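Local atomic coordinates of fructose-bisphosphate aldolase (PDB entry 2FJK), a protein that belongs to the class II fructose-bisphosphate aldolases, a family of enzymes built on the TIM-barrel fold. Residues I101-S104 with H105-F108; E290-K293 with S294-L298. All coordinates share one frame; numbering follows the deposited sequence.

Contact 1: I101-S104 with H105-F108; sequences IDKS and HEDF
Lys103 and Glu106 close a type I beta turn: Glu106 N donates to Lys103 O at 3.2 Å. The N-H is bent to 149° at the hydrogen, and the donor stands above the carbonyl plane instead of lying in it. Ser104 and His105 occupy the two corner positions.

Water carries the second polar link. A single molecule donates to Asp102 OD2 at 2.7 Å and also bonds His105 ND1 at 2.7 Å, joining two groups whose own atoms stay apart. Within 101-104, Asp102 turns its other oxygen to the serine: Ser104 OG donates to Asp102 OD1 at 3.1 Å, and Ser104 N makes a weak bond to the same atom. Both serine bonds are less certain, as OD1 sits too near another atom, probably Glu132 OE2.

The imidazole makes a close non-bonded approach. With chi1 at 52°, His105 holds CG between its backbone N and carbonyl carbon, which folds the ring back along the preceding residues. There it turns its CE1 edge to Asp102 O, 3.3 Å away and roughly in the ring's plane, while Lys103 CA approaches the ring obliquely. Glu106 CB also lies 3.6 Å from Lys103 O.

As for charges, Lys103 NZ and Glu106 OE2 are 4.8 Å apart, too far for a salt bridge; NZ has a weak hydrogen bond to Ser83 O and a long, weak ion pair with Glu114.

Asp107 then takes the N-cap of helix 108-124, its side chain capping a backbone N of the helix and OD1 bonded to Thr110 OG1. A solvent-facing beta turn running into a capped helix thus forms the beta-alpha connection after strand 98-101 of the TIM barrel.

Contact 2: E290-K293 with S294-L298; sequences EVVK and SRMEL
A chi1 of 60° sets Ser294 OG between its backbone N and carbonyl carbon, turned back toward Val291 O, while Met296, a selenomethionine, bends at chi3 (-84°) and carries its methyl back over Val292 and Lys293. Ser294 OG donates to Val291 O at 2.9 Å, tilted 28° from the carbonyl plane. Arg295 N uses the same oxygen, also at 2.9 Å, so two donors grip this carbonyl and the serine hydroxyl is satisfied by its own helix. The backbone i to i+4 bonds continue before and after it in sequence, from the almost straight Ser294 N to Glu290 O to Glu297 N with Lys293 O.

Met296 CE lies against Val292 CG1 and Lys293 CG, the side chains crossing obliquely, although the exact position of this methyl is doubtful. Ala36 of helix 27-38 packs against all three residues. Beyond its aliphatic part, Lys293 forms a salt bridge to Glu290, one turn back, NZ being 3.4 Å from both OE1 and OE2 and each hydrogen bond weak.

Arg295 leads away from these neighbours: its NE bonds OG1 of Thr252, a residue of the 1,3-dihydroxyacetonephosphate pocket, and its side chain comes within about 7 Å of that ligand. This is an alpha-helix with a serine-to-carbonyl bond and i to i+3 and i to i+4 packing, whose arginine stands in the second shell of the barrel's ligand pocket.

In the fold
Following the chain from the N terminus, contact 1 comes first, turning the chain between strand 98-101 and helix 108-124. Contact 2 follows much later, within helix 277-299 near the C-terminal end, and closes no loop. The two are in series, neither nested nor crossed. Their centres lie 31 Å apart on opposite sides of the chain's centre, with nearest atoms about 19 Å apart. Contact 1 ties a barrel strand to its following helix, whereas contact 2 lies where helix 277-299 packs on helices 27-38 and 254-270. The side chains of Asp102 and Arg295 lie about 9 and 7 Å from the bound 1,3-dihydroxyacetonephosphate, outside its direct contacts.

Contact 1: I101-S104 with H105-F108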
loop_
_atom_site.group_PDB
_atom_site.type_symbol
_atom_site.label_atom_id
_atom_site.label_comp_id
_atom_site.label_asym_id
_atom_site.label_seq_id
_atom_site.Cartn_x
_atom_site.Cartn_y
_atom_site.Cartn_z
ATOM N N ILE A 101 10.237 -21.989 -11.022
ATOM C CA ILE A 101 9.969 -22.354 -12.391
ATOM C C ILE A 101 10.013 -23.876 -12.413
ATOM O O ILE A 101 10.925 -24.491 -11.857
ATOM C CB ILE A 101 11.046 -21.769 -13.336
ATOM C CG1 ILE A 101 10.797 -22.235 -14.767
ATOM C CG2 ILE A 101 12.438 -22.175 -12.858
ATOM C CD1 ILE A 101 9.519 -21.704 -15.371
ATOM N N ASP A 102 9.010 -24.487 -13.026
ATOM C CA ASP A 102 8.976 -25.935 -13.105
ATOM C C ASP A 102 9.247 -26.428 -14.522
ATOM O O ASP A 102 8.387 -26.359 -15.400
ATOM C CB ASP A 102 7.631 -26.469 -12.607
ATOM C CG ASP A 102 7.517 -27.980 -12.745
ATOM O OD1 ASP A 102 8.551 -28.679 -12.638
ATOM O OD2 ASP A 102 6.386 -28.470 -12.945
ATOM N N LYS A 103 10.469 -26.906 -14.736
ATOM C CA LYS A 103 10.879 -27.438 -16.032
ATOM C C LYS A 103 11.471 -28.818 -15.779
ATOM O O LYS A 103 12.422 -29.233 -16.433
ATOM C CB LYS A 103 11.921 -26.522 -16.679
ATOM C CG LYS A 103 11.382 -25.142 -17.042
ATOM C CD LYS A 103 10.363 -25.230 -18.166
ATOM C CE LYS A 103 9.818 -23.856 -18.527
ATOM N NZ LYS A 103 8.885 -23.919 -19.683
ATOM N N SER A 104 10.898 -29.518 -14.806
ATOM C CA SER A 104 11.349 -30.846 -14.438
ATOM C C SER A 104 11.074 -31.858 -15.546
ATOM O O SER A 104 11.799 -32.838 -15.685
ATOM C CB SER A 104 10.658 -31.300 -13.153
ATOM O OG SER A 104 9.295 -31.591 -13.398
ATOM N N HIS A 105 10.029 -31.613 -16.328
ATOM C CA HIS A 105 9.655 -32.504 -17.425
ATOM C C HIS A 105 10.585 -32.384 -18.630
ATOM O O HIS A 105 10.591 -33.250 -19.495
ATOM C CB HIS A 105 8.220 -32.214 -17.867
ATOM C CG HIS A 105 7.965 -30.766 -18.160
ATOM N ND1 HIS A 105 7.869 -29.811 -17.169
ATOM C CD2 HIS A 105 7.810 -30.108 -19.334
ATOM C CE1 HIS A 105 7.667 -28.627 -17.721
ATOM N NE2 HIS A 105 7.627 -28.778 -19.033
ATOM N N GLU A 106 11.362 -31.307 -18.692
ATOM C CA GLU A 106 12.291 -31.085 -19.803
ATOM C C GLU A 106 13.629 -31.769 -19.545
ATOM O O GLU A 106 13.951 -32.116 -18.403
ATOM C CB GLU A 106 12.526 -29.584 -19.999
ATOM C CG GLU A 106 11.273 -28.806 -20.359
ATOM C CD GLU A 106 11.144 -28.598 -21.846
ATOM O OE1 GLU A 106 11.660 -29.436 -22.609
ATOM O OE2 GLU A 106 10.520 -27.601 -22.251
ATOM N N ASP A 107 14.412 -31.964 -20.602
ATOM C CA ASP A 107 15.716 -32.594 -20.437
ATOM C C ASP A 107 16.553 -31.701 -19.530
ATOM O O ASP A 107 16.233 -30.522 -19.337
ATOM C CB ASP A 107 16.411 -32.799 -21.790
ATOM C CG ASP A 107 16.296 -31.592 -22.693
ATOM O OD1 ASP A 107 16.473 -30.473 -22.185
ATOM O OD2 ASP A 107 16.038 -31.762 -23.909
ATOM N N PHE A 108 17.620 -32.264 -18.975
ATOM C CA PHE A 108 18.490 -31.534 -18.062
ATOM C C PHE A 108 18.984 -30.172 -18.546
ATOM O O PHE A 108 18.905 -29.189 -17.814
ATOM C CB PHE A 108 19.703 -32.390 -17.694
ATOM C CG PHE A 108 20.442 -31.899 -16.478
ATOM C CD1 PHE A 108 19.890 -32.048 -15.210
ATOM C CD2 PHE A 108 21.688 -31.295 -16.602
ATOM C CE1 PHE A 108 20.568 -31.607 -14.082
ATOM C CE2 PHE A 108 22.378 -30.847 -15.477
ATOM C CZ PHE A 108 21.818 -31.005 -14.214
HETATM O O HOH W 1 6.388 -30.290 -14.971
#

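Contact 2: E290-K293 with S294-L298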
loop_
_atom_site.group_PDB
_atom_site.type_symbol
_atom_site.label_atom_id
_atom_site.label_comp_id
_atom_site.label_asym_id
_atom_site.label_seq_id
_atom_site.Cartn_x
_atom_site.Cartn_y
_atom_site.Cartn_z
ATOM N N GLU A 290 -7.123 -24.713 11.684
ATOM C CA GLU A 290 -6.770 -25.823 12.562
ATOM C C GLU A 290 -5.866 -26.813 11.844
ATOM O O GLU A 290 -4.957 -27.387 12.446
ATOM C CB GLU A 290 -8.029 -26.526 13.076
ATOM C CG GLU A 290 -8.874 -25.650 14.006
ATOM C CD GLU A 290 -8.056 -25.045 15.139
ATOM O OE1 GLU A 290 -7.462 -25.808 15.928
ATOM O OE2 GLU A 290 -7.999 -23.799 15.237
ATOM N N VAL A 291 -6.112 -27.007 10.551
ATOM C CA VAL A 291 -5.293 -27.923 9.771
ATOM C C VAL A 291 -3.885 -27.369 9.709
ATOM O O VAL A 291 -2.909 -28.088 9.949
ATOM C CB VAL A 291 -5.822 -28.092 8.322
ATOM C CG1 VAL A 291 -4.758 -28.777 7.454
ATOM C CG2 VAL A 291 -7.101 -28.913 8.334
ATOM N N VAL A 292 -3.779 -26.083 9.393
ATOM C CA VAL A 292 -2.471 -25.454 9.295
ATOM C C VAL A 292 -1.692 -25.594 10.604
ATOM O O VAL A 292 -0.504 -25.926 10.594
ATOM C CB VAL A 292 -2.583 -23.962 8.935
ATOM C CG1 VAL A 292 -1.183 -23.321 8.932
ATOM C CG2 VAL A 292 -3.247 -23.806 7.562
ATOM N N LYS A 293 -2.366 -25.343 11.721
ATOM C CA LYS A 293 -1.737 -25.442 13.034
ATOM C C LYS A 293 -1.137 -26.818 13.261
ATOM O O LYS A 293 0.059 -26.931 13.529
ATOM C CB LYS A 293 -2.749 -25.104 14.139
ATOM C CG LYS A 293 -3.003 -23.610 14.281
ATOM C CD LYS A 293 -4.200 -23.297 15.160
ATOM C CE LYS A 293 -4.047 -23.849 16.569
ATOM N NZ LYS A 293 -5.302 -23.674 17.359
ATOM N N SER A 294 -1.947 -27.866 13.138
ATOM C CA SER A 294 -1.426 -29.216 13.346
ATOM C C SER A 294 -0.270 -29.483 12.378
ATOM O O SER A 294 0.713 -30.147 12.722
ATOM C CB SER A 294 -2.536 -30.264 13.183
ATOM O OG SER A 294 -3.116 -30.244 11.893
ATOM N N ARG A 295 -0.387 -28.933 11.175
ATOM C CA ARG A 295 0.642 -29.077 10.151
ATOM C C ARG A 295 1.954 -28.506 10.691
ATOM O O ARG A 295 3.021 -29.111 10.551
ATOM C CB ARG A 295 0.222 -28.302 8.905
ATOM C CG ARG A 295 0.740 -28.862 7.621
ATOM C CD ARG A 295 0.266 -30.288 7.436
ATOM N NE ARG A 295 0.742 -30.804 6.167
ATOM C CZ ARG A 295 0.910 -32.089 5.896
ATOM N NH1 ARG A 295 0.643 -33.015 6.810
ATOM N NH2 ARG A 295 1.361 -32.441 4.708
HETATM N N MSE A 296 1.866 -27.323 11.294
HETATM C CA MSE A 296 3.041 -26.676 11.866
HETATM C C MSE A 296 3.587 -27.490 13.047
HETATM O O MSE A 296 4.788 -27.474 13.299
HETATM C CB MSE A 296 2.700 -25.251 12.309
HETATM C CG MSE A 296 2.268 -24.356 11.161
HETATM SE SE MSE A 296 1.605 -22.640 11.725
HETATM C CE MSE A 296 -0.202 -23.069 12.102
ATOM N N GLU A 297 2.710 -28.193 13.765
ATOM C CA GLU A 297 3.146 -29.036 14.883
ATOM C C GLU A 297 3.965 -30.200 14.339
ATOM O O GLU A 297 4.970 -30.588 14.914
ATOM C CB GLU A 297 1.963 -29.623 15.641
ATOM C CG GLU A 297 1.181 -28.659 16.486
ATOM C CD GLU A 297 0.184 -29.381 17.368
ATOM O OE1 GLU A 297 -0.670 -30.116 16.825
ATOM O OE2 GLU A 297 0.259 -29.219 18.605
ATOM N N LEU A 298 3.508 -30.764 13.231
ATOM C CA LEU A 298 4.191 -31.884 12.604
ATOM C C LEU A 298 5.527 -31.440 12.015
ATOM O O LEU A 298 6.500 -32.189 12.030
ATOM C CB LEU A 298 3.304 -32.477 11.505
ATOM C CG LEU A 298 3.883 -33.595 10.636
ATOM C CD1 LEU A 298 4.261 -34.793 11.511
ATOM C CD2 LEU A 298 2.853 -33.992 9.585
#